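Local coordinates for uncharacterized protein (Bacteroides ovatus, PDB 4FXT), which is of unknown function but belongs to the DUF3823 family, joining a transthyretin-like N-terminal domain to a C-terminal domain of the E-set clan, at residues Lys13-Asp17 with Gly18-Gly22; Val21-Arg24 with Ser25-Glu29. All blocks are in the same frame, centred on the assembly; numbering follows the deposited sequence.

Contact 1. Residues Lys13-Asp17 with Gly18-Gly22; sequences KAIYD and GEAVG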
loop_
_atom_site.group_PDB
_atom_site.type_symbol
_atom_site.label_atom_id
_atom_site.label_comp_id
_atom_site.label_asym_id
_atom_site.label_seq_id
_atom_site.Cartn_x
_atom_site.Cartn_y
_atom_site.Cartn_z
ATOM N N LYS A 13 -0.326 -7.847 -9.007
ATOM C CA LYS A 13 -0.454 -7.202 -7.705
ATOM C C LYS A 13 0.681 -7.573 -6.765
ATOM O O LYS A 13 1.136 -8.722 -6.798
ATOM C CB LYS A 13 -1.784 -7.611 -7.027
ATOM C CG LYS A 13 -3.079 -7.218 -7.708
ATOM C CD LYS A 13 -4.309 -7.932 -7.084
ATOM C CE LYS A 13 -4.377 -9.429 -7.340
ATOM N NZ LYS A 13 -5.630 -10.023 -6.825
ATOM N N ALA A 14 1.097 -6.626 -5.875
ATOM C CA ALA A 14 2.024 -6.908 -4.780
ATOM C C ALA A 14 1.209 -7.587 -3.701
ATOM O O ALA A 14 0.214 -7.011 -3.218
ATOM C CB ALA A 14 2.702 -5.639 -4.309
ATOM N N ILE A 15 1.509 -8.858 -3.438
ATOM C CA ILE A 15 0.655 -9.698 -2.600
ATOM C C ILE A 15 1.343 -10.193 -1.330
ATOM O O ILE A 15 2.481 -10.662 -1.333
ATOM C CB ILE A 15 0.207 -10.930 -3.461
ATOM C CG1 ILE A 15 -0.755 -10.507 -4.570
ATOM C CG2 ILE A 15 -0.422 -12.052 -2.645
ATOM C CD1 ILE A 15 -2.085 -9.922 -4.124
ATOM N N TYR A 16 0.569 -10.121 -0.248
ATOM C CA TYR A 16 0.881 -10.653 1.072
ATOM C C TYR A 16 -0.350 -11.291 1.616
ATOM O O TYR A 16 -1.404 -10.644 1.617
ATOM C CB TYR A 16 1.436 -9.617 2.054
ATOM C CG TYR A 16 1.627 -10.199 3.440
ATOM C CD1 TYR A 16 2.711 -11.017 3.728
ATOM C CD2 TYR A 16 0.689 -9.981 4.447
ATOM C CE1 TYR A 16 2.880 -11.579 4.995
ATOM C CE2 TYR A 16 0.837 -10.549 5.711
ATOM C CZ TYR A 16 1.946 -11.336 5.988
ATOM O OH TYR A 16 2.133 -11.881 7.236
ATOM N N ASP A 17 -0.213 -12.551 2.103
ATOM C CA ASP A 17 -1.292 -13.347 2.675
ATOM C C ASP A 17 -2.530 -13.178 1.765
ATOM O O ASP A 17 -3.607 -12.779 2.238
ATOM C CB ASP A 17 -1.559 -12.949 4.164
ATOM C CG ASP A 17 -2.528 -13.837 4.969
ATOM O OD1 ASP A 17 -2.992 -14.876 4.432
ATOM O OD2 ASP A 17 -2.778 -13.522 6.145
ATOM N N GLY A 18 -2.302 -13.371 0.457
ATOM C CA GLY A 18 -3.310 -13.316 -0.600
ATOM C C GLY A 18 -4.061 -12.020 -0.810
ATOM O O GLY A 18 -5.100 -12.009 -1.478
ATOM N N GLU A 19 -3.561 -10.930 -0.228
ATOM C CA GLU A 19 -4.165 -9.596 -0.310
ATOM C C GLU A 19 -3.235 -8.612 -0.984
ATOM O O GLU A 19 -2.002 -8.689 -0.791
ATOM C CB GLU A 19 -4.517 -9.063 1.098
ATOM C CG GLU A 19 -5.570 -9.844 1.850
ATOM C CD GLU A 19 -6.065 -9.210 3.138
ATOM O OE1 GLU A 19 -6.095 -7.959 3.231
ATOM O OE2 GLU A 19 -6.528 -9.973 4.015
ATOM N N ALA A 20 -3.805 -7.662 -1.747
ATOM C CA ALA A 20 -2.986 -6.614 -2.369
ATOM C C ALA A 20 -2.494 -5.646 -1.303
ATOM O O ALA A 20 -3.293 -5.175 -0.480
ATOM C CB ALA A 20 -3.779 -5.889 -3.437
ATOM N N VAL A 21 -1.180 -5.430 -1.263
ATOM C CA VAL A 21 -0.519 -4.585 -0.263
ATOM C C VAL A 21 -0.654 -3.117 -0.668
ATOM O O VAL A 21 -0.091 -2.688 -1.674
ATOM C CB VAL A 21 0.964 -4.974 -0.048
ATOM C CG1 VAL A 21 1.621 -4.061 0.965
ATOM C CG2 VAL A 21 1.082 -6.414 0.415
ATOM N N GLY A 22 -1.359 -2.357 0.165
ATOM C CA GLY A 22 -1.590 -0.937 -0.061
ATOM C C GLY A 22 -0.318 -0.130 0.051
ATOM O O GLY A 22 0.518 -0.377 0.930
#

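Contact 2. Residues Val21-Arg24 with Ser25-Glu29; sequences VGVR and SGSSE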
loop_
_atom_site.group_PDB
_atom_site.type_symbol
_atom_site.label_atom_id
_atom_site.label_comp_id
_atom_site.label_asym_id
_atom_site.label_seq_id
_atom_site.Cartn_x
_atom_site.Cartn_y
_atom_site.Cartn_z
ATOM N N VAL A 21 -1.180 -5.430 -1.263
ATOM C CA VAL A 21 -0.519 -4.585 -0.263
ATOM C C VAL A 21 -0.654 -3.117 -0.668
ATOM O O VAL A 21 -0.091 -2.688 -1.674
ATOM C CB VAL A 21 0.964 -4.974 -0.048
ATOM C CG1 VAL A 21 1.621 -4.061 0.965
ATOM C CG2 VAL A 21 1.082 -6.414 0.415
ATOM N N GLY A 22 -1.359 -2.357 0.165
ATOM C CA GLY A 22 -1.590 -0.937 -0.061
ATOM C C GLY A 22 -0.318 -0.130 0.051
ATOM O O GLY A 22 0.518 -0.377 0.930
ATOM N N VAL A 23 -0.140 0.817 -0.876
ATOM C CA VAL A 23 1.058 1.613 -0.783
ATOM C C VAL A 23 0.725 3.054 -1.222
ATOM O O VAL A 23 -0.422 3.311 -1.607
ATOM C CB VAL A 23 2.174 0.953 -1.617
ATOM C CG1 VAL A 23 1.961 1.142 -3.113
ATOM C CG2 VAL A 23 3.510 1.490 -1.191
ATOM N N ARG A 24 1.693 4.001 -1.078
ATOM C CA ARG A 24 1.482 5.386 -1.492
ATOM C C ARG A 24 1.674 5.499 -3.040
ATOM O O ARG A 24 2.650 4.970 -3.593
ATOM C CB ARG A 24 2.415 6.334 -0.732
ATOM C CG ARG A 24 2.263 7.788 -1.148
ATOM C CD ARG A 24 3.130 8.758 -0.389
ATOM N NE ARG A 24 4.549 8.540 -0.656
ATOM C CZ ARG A 24 5.238 9.133 -1.624
ATOM N NH1 ARG A 24 4.646 10.000 -2.438
ATOM N NH2 ARG A 24 6.522 8.861 -1.787
ATOM N N SER A 25 0.725 6.180 -3.728
ATOM C CA SER A 25 0.796 6.377 -5.161
ATOM C C SER A 25 2.061 7.144 -5.471
ATOM O O SER A 25 2.360 8.111 -4.778
ATOM C CB SER A 25 -0.456 7.088 -5.698
ATOM O OG SER A 25 -0.461 7.174 -7.120
ATOM N N GLY A 26 2.812 6.640 -6.448
ATOM C CA GLY A 26 4.087 7.172 -6.914
ATOM C C GLY A 26 5.259 6.970 -5.980
ATOM O O GLY A 26 6.156 7.810 -5.958
ATOM N N SER A 27 5.282 5.862 -5.214
ATOM C CA SER A 27 6.372 5.680 -4.251
ATOM C C SER A 27 7.145 4.361 -4.415
ATOM O O SER A 27 8.350 4.299 -4.135
ATOM C CB SER A 27 5.813 5.709 -2.832
ATOM O OG SER A 27 4.991 4.582 -2.595
ATOM N N SER A 28 6.408 3.305 -4.812
ATOM C CA SER A 28 6.950 1.959 -4.880
ATOM C C SER A 28 6.991 1.430 -6.296
ATOM O O SER A 28 6.150 1.770 -7.145
ATOM C CB SER A 28 6.103 1.041 -4.012
ATOM O OG SER A 28 6.092 1.589 -2.706
ATOM N N GLU A 29 8.012 0.590 -6.537
ATOM C CA GLU A 29 8.334 -0.012 -7.825
ATOM C C GLU A 29 8.895 -1.411 -7.714
ATOM O O GLU A 29 9.246 -1.879 -6.625
ATOM C CB GLU A 29 9.400 0.845 -8.530
ATOM C CG GLU A 29 9.018 2.277 -8.838
ATOM C CD GLU A 29 10.143 3.203 -9.263
ATOM O OE1 GLU A 29 11.221 2.729 -9.701
ATOM O OE2 GLU A 29 9.919 4.431 -9.161
#

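Contact 1. Residues Lys13-Asp17 with Gly18-Gly22
Tyr16 and Glu19 form the hydrogen-bonded pair that closes a tight chain reversal. Tyr16 N reaches Glu19 O at 3.0 Å, nearly straight and in the carbonyl plane, while Glu19 N returns to Tyr16 O at 2.9 Å from well above the plane of the Tyr16 carbonyl. Beyond the non-hydrogen-bonded pair Ile15/Ala20, Val21 N donates to Ala14 O at 2.9 Å, and Ala20 CA adds a C-H...O contact to the same oxygen.

Apolar contacts divide between the faces. With CG1 anti to its carbonyl carbon (chi1 -69°), Ile15 brings CD1 over the Glu19 carbonyl and within 4.4 Å of Ala20 CB, while CG2 lies 3.8 Å from Gly18 CA. A serine here, lacking CD1, would probably thin the cover over Ala20 and the Glu19 carbonyl and bare part of the turn beside Gly18. On the other face Tyr16 CB meets Val21 CG2 at 3.6 Å; the ring packs edge-to-face with Phe99.

At the turn, Asp17 OD2 forms a salt bridge with Arg101. Asp17 and Gly18, both at positive phi, are the central residues of a type I' beta turn, the classic connection of a two-residue beta hairpin.

Contact 2. Residues Val21-Arg24 with Ser25-Glu29
Arg24 and Ser27 meet through one carbonyl oxygen. Ser27 OG donates to Arg24 O at 2.6 Å, and Ser27 N adds a weak, bent bond to the same atom at 3.2 Å, so backbone and side chain of a single residue grip one acceptor. The hydroxyl gets there because chi1 of 67° sets OG between the backbone N and the carbonyl carbon of Ser27, turned back over the bend. Ser28 OG in turn donates to Ser27 OG at 3.2 Å, extending the bonds into a short relay.

Around this polar knot the packing is close. Val23, a buried residue, turns its CG2 branch toward both hydroxyls and lies 3.7 Å from Ser27 OG. The Arg24 chain runs extended and then bends at chi3 (66°), which lays one face of the guanidinium over Ser27 CB, with NH2 3.4 Å from that carbon. Its NE is held by a salt bridge to Glu190, a residue that Ser27 also touches.

The far side of the bend is looser. Gly26 is exposed and makes little contact with 21-24, and the CB of Ser25 is directed away from that segment, its side chain touching Leu139. Gly26 has positive phi (73°), a conformation that suits glycine.

The backbone angles of Ser25 and Gly26, with Arg24 and Ser27 at the ends, fit a type II beta turn, here reinforced by a serine hydroxyl and leading into strand 28-33.

In the fold
Contacts 1 and 2 succeed one another along the chain and share Val21 and Gly22. Both are glycine-containing reversals, but contact 1 ends strand 7-16 in a hairpin, whereas contact 2 leads into strand 28-33 of another sheet. Contact 1 has the more exposed turn, at Asp17 and Gly18, over buried Ala14 and Val21; in contact 2 Val23 and Ser28 are buried and, of the touching residues, only Gly26 is exposed. Paired backbone bonds fasten contact 1; serine hydroxyls close on the Arg24 carbonyl in contact 2, the arginine side chain turning to Glu190. With Phe99 and Arg101 of strand 98-108 beside one and Arg180 and Tyr193 beside the other, their partners are consistent with consecutive turns lining a domain interface.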